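Local coordinates for acyl-CoA synthetase (AMP-forming)/AMP-acid ligase II-like protein (Dyadobacter fermentans, PDB 4GS5) that probably joins carboxylic acids, perhaps medium-chain fatty acids, to coenzyme A by way of an AMP-bound intermediate, as enzymes of the ATP-dependent AMP-binding family do, at residues Asn280-Trp285 with Leu296-Asn302; Tyr330-Ala336 with Thr348-Leu352. All coordinates share one frame; numbering follows the deposited sequence.

In the fold
Contact 1 pairs the two strands of a beta hairpin, and contact 2 packs the third strand of the same three-stranded sheet, with the loop after it, against the last modelled helix, 345-351. The contacts lie side by side, their centres about 9 Å apart and both far from the centre of the chain, in its C-terminal part. Strand 295-301 ties them together, since Tyr330 and Ala332 bond to its other edge. Neither is wholly core: contact 1 is the more buried (seven of thirteen residues against three of ten) and rests on a ladder of backbone hydrogen bonds, whereas contact 2, nearer the surface, has one hydrogen bond, to a threonine hydroxyl, and otherwise relies on aromatic and aliphatic packing.

Contact 1. Residues Asn280-Trp285 with Leu296-Asn302. With EDO (1,2-ethanediol), chain P.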
ATOM      1  N   ASN A 280     -32.501 -15.845   4.858  1.00 46.70           N
ATOM      2  CA  ASN A 280     -32.750 -14.489   4.387  1.00 42.32           C
ATOM      3  C   ASN A 280     -31.450 -13.740   4.153  1.00 41.64           C
ATOM      4  O   ASN A 280     -30.524 -13.800   4.974  1.00 45.67           O
ATOM      5  CB  ASN A 280     -33.578 -13.707   5.404  1.00 41.05           C
ATOM      6  CG  ASN A 280     -34.830 -14.437   5.822  1.00 49.22           C
ATOM      7  OD1 ASN A 280     -34.766 -15.509   6.427  1.00 54.45           O
ATOM      8  ND2 ASN A 280     -35.981 -13.850   5.523  1.00 45.66           N
ATOM      9  N   ALA A 281     -31.371 -13.023   3.042  1.00 37.33           N
ATOM     10  CA  ALA A 281     -30.200 -12.193   2.802  1.00 41.48           C
ATOM     11  C   ALA A 281     -30.259 -11.024   3.781  1.00 38.55           C
ATOM     12  O   ALA A 281     -31.329 -10.701   4.301  1.00 35.79           O
ATOM     13  CB  ALA A 281     -30.172 -11.705   1.360  1.00 46.53           C
ATOM     14  N   PHE A 282     -29.118 -10.396   4.042  1.00 31.54           N
ATOM     15  CA  PHE A 282     -29.094  -9.258   4.943  1.00 33.48           C
ATOM     16  C   PHE A 282     -27.843  -8.434   4.667  1.00 32.44           C
ATOM     17  O   PHE A 282     -26.895  -8.906   4.039  1.00 28.95           O
ATOM     18  CB  PHE A 282     -29.050  -9.737   6.397  1.00 32.87           C
ATOM     19  CG  PHE A 282     -27.702 -10.286   6.793  1.00 36.87           C
ATOM     20  CD1 PHE A 282     -26.753  -9.472   7.398  1.00 37.88           C
ATOM     21  CD2 PHE A 282     -27.364 -11.605   6.506  1.00 43.71           C
ATOM     22  CE1 PHE A 282     -25.493  -9.968   7.740  1.00 36.12           C
ATOM     23  CE2 PHE A 282     -26.101 -12.107   6.839  1.00 45.69           C
ATOM     24  CZ  PHE A 282     -25.170 -11.282   7.462  1.00 39.43           C
ATOM     25  N   PHE A 283     -27.841  -7.200   5.151  1.00 30.19           N
ATOM     26  CA  PHE A 283     -26.610  -6.424   5.192  1.00 32.49           C
ATOM     27  C   PHE A 283     -26.713  -5.384   6.291  1.00 33.30           C
ATOM     28  O   PHE A 283     -27.785  -4.811   6.538  1.00 31.25           O
ATOM     29  CB  PHE A 283     -26.278  -5.776   3.827  1.00 31.08           C
ATOM     30  CG  PHE A 283     -27.339  -4.826   3.318  1.00 33.04           C
ATOM     31  CD1 PHE A 283     -27.288  -3.469   3.632  1.00 29.40           C
ATOM     32  CD2 PHE A 283     -28.383  -5.289   2.532  1.00 31.26           C
ATOM     33  CE1 PHE A 283     -28.250  -2.595   3.168  1.00 27.84           C
ATOM     34  CE2 PHE A 283     -29.367  -4.416   2.066  1.00 33.33           C
ATOM     35  CZ  PHE A 283     -29.295  -3.065   2.374  1.00 28.25           C
ATOM     36  N   CYS A 284     -25.602  -5.175   6.981  1.00 32.25           N
ATOM     37  CA  CYS A 284     -25.514  -4.071   7.915  1.00 33.05           C
ATOM     38  C   CYS A 284     -25.406  -2.775   7.135  1.00 29.95           C
ATOM     39  O   CYS A 284     -24.834  -2.735   6.047  1.00 23.92           O
ATOM     40  CB  CYS A 284     -24.308  -4.245   8.834  1.00 35.81           C
ATOM     41  SG  CYS A 284     -24.618  -5.473  10.100  1.00 42.91           S
ATOM     42  N   TRP A 285     -25.971  -1.719   7.702  1.00 26.45           N
ATOM     43  CA  TRP A 285     -25.909  -0.411   7.084  1.00 29.52           C
ATOM     44  C   TRP A 285     -25.947   0.630   8.197  1.00 28.98           C
ATOM     45  O   TRP A 285     -25.675   0.314   9.357  1.00 26.98           O
ATOM     46  CB  TRP A 285     -27.083  -0.229   6.122  1.00 28.73           C
ATOM     47  CG  TRP A 285     -26.864   0.811   5.065  1.00 36.35           C
ATOM     48  CD1 TRP A 285     -27.620   1.934   4.843  1.00 37.36           C
ATOM     49  CD2 TRP A 285     -25.829   0.822   4.074  1.00 32.68           C
ATOM     50  NE1 TRP A 285     -27.112   2.640   3.782  1.00 37.23           N
ATOM     51  CE2 TRP A 285     -26.016   1.978   3.288  1.00 36.66           C
ATOM     52  CE3 TRP A 285     -24.777  -0.041   3.762  1.00 33.07           C
ATOM     53  CZ2 TRP A 285     -25.179   2.298   2.210  1.00 41.10           C
ATOM     54  CZ3 TRP A 285     -23.941   0.281   2.693  1.00 36.79           C
ATOM     55  CH2 TRP A 285     -24.148   1.440   1.932  1.00 38.28           C
ATOM     56  N   LEU A 296     -25.607   2.298  13.459  1.00 25.58           N
ATOM     57  CA  LEU A 296     -25.536   1.019  12.768  1.00 24.88           C
ATOM     58  C   LEU A 296     -26.937   0.423  12.764  1.00 25.74           C
ATOM     59  O   LEU A 296     -27.621   0.437  13.792  1.00 25.52           O
ATOM     60  CB  LEU A 296     -24.579   0.075  13.512  1.00 20.81           C
ATOM     61  CG  LEU A 296     -24.396  -1.319  12.896  1.00 29.11           C
ATOM     62  CD1 LEU A 296     -23.591  -1.243  11.618  1.00 27.72           C
ATOM     63  CD2 LEU A 296     -23.696  -2.233  13.897  1.00 30.76           C
ATOM     64  N   VAL A 297     -27.360  -0.096  11.610  1.00 24.32           N
ATOM     65  CA  VAL A 297     -28.636  -0.792  11.517  1.00 25.76           C
ATOM     66  C   VAL A 297     -28.489  -2.099  10.756  1.00 26.55           C
ATOM     67  O   VAL A 297     -27.452  -2.347  10.147  1.00 25.09           O
ATOM     68  CB  VAL A 297     -29.689   0.077  10.841  1.00 26.24           C
ATOM     69  CG1 VAL A 297     -29.899   1.351  11.661  1.00 26.10           C
ATOM     70  CG2 VAL A 297     -29.262   0.409   9.390  1.00 29.03           C
ATOM     71  N   LEU A 298     -29.520  -2.930  10.801  1.00 27.90           N
ATOM     72  CA  LEU A 298     -29.512  -4.191  10.078  1.00 31.01           C
ATOM     73  C   LEU A 298     -30.694  -4.261   9.108  1.00 31.85           C
ATOM     74  O   LEU A 298     -31.837  -3.959   9.470  1.00 31.65           O
ATOM     75  CB  LEU A 298     -29.550  -5.361  11.069  1.00 30.22           C
ATOM     76  CG  LEU A 298     -29.614  -6.777  10.511  1.00 30.07           C
ATOM     77  CD1 LEU A 298     -28.389  -7.082   9.650  1.00 31.92           C
ATOM     78  CD2 LEU A 298     -29.736  -7.763  11.660  1.00 30.42           C
ATOM     79  N   VAL A 299     -30.416  -4.653   7.870  1.00 24.33           N
ATOM     80  CA  VAL A 299     -31.452  -4.776   6.843  1.00 27.22           C
ATOM     81  C   VAL A 299     -31.560  -6.236   6.393  1.00 34.13           C
ATOM     82  O   VAL A 299     -30.556  -6.861   6.024  1.00 31.74           O
ATOM     83  CB  VAL A 299     -31.128  -3.924   5.611  1.00 28.70           C
ATOM     84  CG1 VAL A 299     -32.298  -3.942   4.653  1.00 31.20           C
ATOM     85  CG2 VAL A 299     -30.761  -2.503   6.012  1.00 29.57           C
ATOM     86  N   ILE A 300     -32.774  -6.769   6.416  1.00 37.48           N
ATOM     87  CA  ILE A 300     -33.021  -8.169   6.097  1.00 40.55           C
ATOM     88  C   ILE A 300     -34.041  -8.258   4.965  1.00 39.79           C
ATOM     89  O   ILE A 300     -34.988  -7.476   4.924  1.00 41.95           O
ATOM     90  CB  ILE A 300     -33.570  -8.909   7.334  1.00 42.76           C
ATOM     91  CG1 ILE A 300     -32.560  -8.841   8.484  1.00 41.35           C
ATOM     92  CG2 ILE A 300     -33.912 -10.356   7.009  1.00 40.03           C
ATOM     93  CD1 ILE A 300     -33.012  -9.582   9.725  1.00 40.76           C
ATOM     94  N   GLU A 301     -33.849  -9.206   4.052  1.00 35.26           N
ATOM     95  CA  GLU A 301     -34.770  -9.401   2.929  1.00 34.88           C
ATOM     96  C   GLU A 301     -35.894 -10.380   3.275  1.00 39.93           C
ATOM     97  O   GLU A 301     -35.635 -11.486   3.744  1.00 41.39           O
ATOM     98  CB  GLU A 301     -34.019  -9.903   1.698  1.00 35.46           C
ATOM     99  CG  GLU A 301     -34.866  -9.965   0.425  1.00 39.31           C
ATOM    100  CD  GLU A 301     -34.048 -10.381  -0.794  1.00 50.48           C
ATOM    101  OE1 GLU A 301     -33.322 -11.398  -0.710  1.00 49.85           O
ATOM    102  OE2 GLU A 301     -34.128  -9.685  -1.832  1.00 54.03           O
ATOM    103  N   ASN A 302     -37.135  -9.967   3.026  1.00 47.89           N
ATOM    104  CA  ASN A 302     -38.314 -10.761   3.385  1.00 57.69           C
ATOM    105  C   ASN A 302     -38.565 -10.786   4.889  1.00 58.66           C
ATOM    106  O   ASN A 302     -37.626 -10.865   5.682  1.00 51.38           O
ATOM    107  CB  ASN A 302     -38.203 -12.195   2.856  1.00 66.50           C
ATOM    108  CG  ASN A 302     -38.080 -12.253   1.350  1.00 75.56           C
ATOM    109  OD1 ASN A 302     -38.770 -11.529   0.629  1.00 80.33           O
ATOM    110  ND2 ASN A 302     -37.191 -13.115   0.860  1.00 77.56           N
TER
HETATM  111  C1  EDO P 415     -25.689 -11.837   1.612  1.00 52.27           C
HETATM  112  O1  EDO P 415     -26.547 -11.859   2.767  1.00 56.57           O
HETATM  113  C2  EDO P 415     -26.510 -11.888   0.332  1.00 42.01           C
HETATM  114  O2  EDO P 415     -27.146 -13.161   0.294  1.00 45.09           O
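Phe282 to Trp285 run antiparallel to Leu296 to Glu301, the strand axes 4.6 Å apart at closest and their directions 160° apart. Phe283 with Val299 and Trp285 with Val297 are hydrogen-bonded pairs, joined in both directions; Phe282 with Ile300 and Cys284 with Leu298 are non-hydrogen-bonded pairs. One further rung, Glu301 N to Ala281 O at 2.9 Å, extends the ladder past the strand end. There the Asn280 amide takes over: ND2 gives a nearly straight bond to Glu301 O (3.0 Å, 165° at the hydrogen), with the acceptor close to the amide plane and the donor in the carbonyl plane. With an alanine here, Glu301 O would probably lose this donor, and this end of the hairpin would be held by the Glu301 N to Ala281 O bond without the amide's help. Phe283 and Val299 lie side by side: with chi1 60° setting CG between the backbone N and the carbonyl carbon, the ring lies over Val299, whose CB forms a CH-pi contact 3.9 Å from the ring centroid. On the other face, Leu298 CD1 reaches Phe282 CD1 at 3.7 Å and also approaches Cys284 SG. An ethanediol, probably from the crystallisation liquor, bonds through O1 to both Phe282 N and Phe282 O. Phe282 and Cys284 pack on helix 262-276, where Phe282 stacks with Phe273, whereas Phe283, Trp285 and Val297 touch helix 345-351, so the two helices lie on opposite faces of the hairpin. Strand 329-332 pairs with the far edge of 295-301, which makes the sheet three-stranded.

Contact 2. Residues Tyr330-Ala336 with Thr348-Leu352; sequences YFAKAFA and TFQKL. With EDO (1,2-ethanediol), chain R.
The last helix of the modelled chain, 345-351, folds back on the edge strand 329-332 and the loop after it, and here Tyr330-Ala336 meets Thr348-Leu352. Tyr330 and Phe349 form a T-shaped pair: the edge of Phe349 points toward the face of Tyr330, centroids 5.5 Å apart and planes at 85°. Phe349 holds CG anti to its N (chi1 -161°), which turns the ring toward the strand, and its CE1 lies 4.0 Å from Tyr330 CE2. The two methyls of Leu352 divide their contacts, CD1 lying 3.5 Å from Tyr330 CB and CD2 3.9 Å from Ala332 CB. At the other end Ala336 N donates to Thr348 OG1 at 2.9 Å, the angle of 140° at the hydrogen showing a bent bond; OG1 is also hydrogen-bonded to Asp344 O, so two backbone groups hold this hydroxyl. Thr348 CG2 touches Phe335 CD1 at 3.8 Å. An ethanediol, probably from the crystallisation liquor, accepts a bond from Lys333 N through O2 and lies near Leu352 CD2. Beyond the segments, Tyr330 OH bonds to Glu287 and Phe349 meets Trp285. A small sheet with helices packed on it, at the C-terminal end of the chain, is consistent with the C-terminal domain of adenylate-forming enzymes.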
ATOM      1  N   TYR A 330     -34.409  -3.446   9.965  1.00 38.47           N
ATOM      2  CA  TYR A 330     -35.372  -3.112   8.925  1.00 41.47           C
ATOM      3  C   TYR A 330     -35.610  -4.336   8.064  1.00 43.35           C
ATOM      4  O   TYR A 330     -34.673  -5.072   7.760  1.00 39.04           O
ATOM      5  CB  TYR A 330     -34.836  -2.001   8.028  1.00 42.24           C
ATOM      6  CG  TYR A 330     -34.724  -0.650   8.686  1.00 41.58           C
ATOM      7  CD1 TYR A 330     -35.816   0.203   8.748  1.00 45.15           C
ATOM      8  CD2 TYR A 330     -33.519  -0.213   9.218  1.00 38.78           C
ATOM      9  CE1 TYR A 330     -35.718   1.447   9.340  1.00 44.02           C
ATOM     10  CE2 TYR A 330     -33.409   1.027   9.807  1.00 39.06           C
ATOM     11  CZ  TYR A 330     -34.518   1.853   9.867  1.00 43.37           C
ATOM     12  OH  TYR A 330     -34.413   3.091  10.463  1.00 48.59           O
ATOM     13  N   PHE A 331     -36.855  -4.550   7.660  1.00 40.83           N
ATOM     14  CA  PHE A 331     -37.172  -5.646   6.752  1.00 44.61           C
ATOM     15  C   PHE A 331     -37.613  -5.074   5.419  1.00 48.76           C
ATOM     16  O   PHE A 331     -38.494  -4.220   5.377  1.00 51.17           O
ATOM     17  CB  PHE A 331     -38.291  -6.524   7.323  1.00 51.11           C
ATOM     18  CG  PHE A 331     -37.878  -7.328   8.524  1.00 53.71           C
ATOM     19  CD1 PHE A 331     -37.350  -8.604   8.369  1.00 52.70           C
ATOM     20  CD2 PHE A 331     -38.015  -6.809   9.805  1.00 54.81           C
ATOM     21  CE1 PHE A 331     -36.960  -9.347   9.469  1.00 54.61           C
ATOM     22  CE2 PHE A 331     -37.627  -7.544  10.914  1.00 57.74           C
ATOM     23  CZ  PHE A 331     -37.099  -8.816  10.746  1.00 56.42           C
ATOM     24  N   ALA A 332     -37.008  -5.547   4.335  1.00 48.72           N
ATOM     25  CA  ALA A 332     -37.398  -5.128   2.991  1.00 53.54           C
ATOM     26  C   ALA A 332     -38.024  -6.287   2.229  1.00 57.72           C
ATOM     27  O   ALA A 332     -37.544  -7.421   2.295  1.00 59.36           O
ATOM     28  CB  ALA A 332     -36.184  -4.589   2.232  1.00 50.54           C
ATOM     29  N   LYS A 333     -39.084  -5.998   1.482  1.00 62.13           N
ATOM     30  CA  LYS A 333     -39.745  -7.023   0.684  1.00 63.45           C
ATOM     31  C   LYS A 333     -38.785  -7.623  -0.339  1.00 63.62           C
ATOM     32  O   LYS A 333     -38.721  -8.843  -0.503  1.00 65.22           O
ATOM     33  CB  LYS A 333     -40.989  -6.455  -0.005  1.00 69.16           C
ATOM     34  N   ALA A 334     -38.031  -6.760  -1.017  1.00 59.31           N
ATOM     35  CA  ALA A 334     -37.019  -7.204  -1.969  1.00 54.01           C
ATOM     36  C   ALA A 334     -35.854  -6.220  -2.015  1.00 50.23           C
ATOM     37  O   ALA A 334     -36.056  -4.999  -2.028  1.00 49.60           O
ATOM     38  CB  ALA A 334     -37.623  -7.390  -3.367  1.00 59.52           C
ATOM     39  N   PHE A 335     -34.634  -6.754  -2.004  1.00 45.20           N
ATOM     40  CA  PHE A 335     -33.450  -5.912  -2.114  1.00 44.99           C
ATOM     41  C   PHE A 335     -33.333  -5.405  -3.542  1.00 47.60           C
ATOM     42  O   PHE A 335     -33.555  -6.153  -4.481  1.00 46.69           O
ATOM     43  CB  PHE A 335     -32.183  -6.684  -1.751  1.00 40.59           C
ATOM     44  CG  PHE A 335     -32.005  -6.910  -0.275  1.00 43.23           C
ATOM     45  CD1 PHE A 335     -32.871  -6.327   0.648  1.00 43.22           C
ATOM     46  CD2 PHE A 335     -30.955  -7.694   0.192  1.00 42.21           C
ATOM     47  CE1 PHE A 335     -32.701  -6.536   2.016  1.00 40.14           C
ATOM     48  CE2 PHE A 335     -30.774  -7.907   1.553  1.00 41.77           C
ATOM     49  CZ  PHE A 335     -31.652  -7.328   2.468  1.00 40.25           C
ATOM     50  N   ALA A 336     -32.983  -4.133  -3.691  1.00 54.35           N
ATOM     51  CA  ALA A 336     -32.685  -3.564  -4.998  1.00 56.51           C
ATOM     52  C   ALA A 336     -31.391  -4.153  -5.520  1.00 54.71           C
ATOM     53  O   ALA A 336     -30.447  -4.377  -4.760  1.00 51.21           O
ATOM     54  CB  ALA A 336     -32.573  -2.053  -4.911  1.00 59.39           C
ATOM     55  N   THR A 348     -31.583   0.276  -1.862  1.00 54.90           N
ATOM     56  CA  THR A 348     -32.410  -0.520  -0.960  1.00 51.61           C
ATOM     57  C   THR A 348     -32.796   0.286   0.273  1.00 49.97           C
ATOM     58  O   THR A 348     -33.949   0.245   0.715  1.00 50.83           O
ATOM     59  CB  THR A 348     -31.699  -1.826  -0.524  1.00 41.05           C
ATOM     60  OG1 THR A 348     -31.526  -2.681  -1.662  1.00 44.35           O
ATOM     61  CG2 THR A 348     -32.516  -2.569   0.525  1.00 41.97           C
ATOM     62  N   PHE A 349     -31.840   1.020   0.834  1.00 44.85           N
ATOM     63  CA  PHE A 349     -32.111   1.737   2.074  1.00 44.66           C
ATOM     64  C   PHE A 349     -33.084   2.898   1.872  1.00 52.22           C
ATOM     65  O   PHE A 349     -34.022   3.058   2.646  1.00 56.34           O
ATOM     66  CB  PHE A 349     -30.825   2.203   2.763  1.00 41.53           C
ATOM     67  CG  PHE A 349     -31.017   2.534   4.206  1.00 42.41           C
ATOM     68  CD1 PHE A 349     -31.211   1.526   5.135  1.00 43.40           C
ATOM     69  CD2 PHE A 349     -31.036   3.848   4.634  1.00 46.00           C
ATOM     70  CE1 PHE A 349     -31.409   1.816   6.462  1.00 46.04           C
ATOM     71  CE2 PHE A 349     -31.235   4.154   5.974  1.00 50.03           C
ATOM     72  CZ  PHE A 349     -31.422   3.138   6.890  1.00 51.45           C
ATOM     73  N   GLN A 350     -32.862   3.695   0.831  1.00 59.73           N
ATOM     74  CA  GLN A 350     -33.747   4.809   0.501  1.00 68.96           C
ATOM     75  C   GLN A 350     -35.186   4.345   0.325  1.00 70.00           C
ATOM     76  O   GLN A 350     -36.127   5.028   0.731  1.00 70.54           O
ATOM     77  CB  GLN A 350     -33.294   5.490  -0.790  1.00 79.67           C
ATOM     78  CG  GLN A 350     -32.108   6.428  -0.648  1.00 86.63           C
ATOM     79  CD  GLN A 350     -31.688   7.017  -1.986  1.00 96.89           C
ATOM     80  OE1 GLN A 350     -30.930   6.399  -2.740  1.00 97.86           O
ATOM     81  NE2 GLN A 350     -32.190   8.210  -2.294  1.00101.80           N
ATOM     82  N   LYS A 351     -35.353   3.189  -0.304  1.00 70.75           N
ATOM     83  CA  LYS A 351     -36.678   2.656  -0.568  1.00 75.47           C
ATOM     84  C   LYS A 351     -37.424   2.410   0.738  1.00 76.52           C
ATOM     85  O   LYS A 351     -38.627   2.640   0.827  1.00 81.13           O
ATOM     86  CB  LYS A 351     -36.582   1.364  -1.377  1.00 77.68           C
ATOM     87  CG  LYS A 351     -37.813   1.075  -2.221  1.00 85.11           C
ATOM     88  CD  LYS A 351     -37.712  -0.270  -2.937  1.00 87.81           C
ATOM     89  CE  LYS A 351     -36.540  -0.321  -3.908  1.00 88.25           C
ATOM     90  NZ  LYS A 351     -36.536  -1.585  -4.705  1.00 87.93           N
ATOM     91  N   LEU A 352     -36.704   1.957   1.758  1.00 70.64           N
ATOM     92  CA  LEU A 352     -37.318   1.685   3.056  1.00 73.06           C
ATOM     93  C   LEU A 352     -38.174   2.844   3.562  1.00 82.48           C
ATOM     94  O   LEU A 352     -38.992   2.668   4.466  1.00 85.27           O
ATOM     95  CB  LEU A 352     -36.260   1.301   4.093  1.00 66.61           C
ATOM     96  CG  LEU A 352     -35.663  -0.087   3.861  1.00 63.24           C
ATOM     97  CD1 LEU A 352     -34.626  -0.407   4.900  1.00 63.70           C
ATOM     98  CD2 LEU A 352     -36.768  -1.125   3.881  1.00 67.46           C
TER
HETATM   99  C1  EDO R 417     -39.068  -1.384   1.221  1.00 59.30           C
HETATM  100  O1  EDO R 417     -38.548  -0.621   0.129  1.00 62.18           O
HETATM  101  C2  EDO R 417     -39.320  -2.799   0.733  1.00 58.58           C
HETATM  102  O2  EDO R 417     -40.079  -3.498   1.726  1.00 62.21           O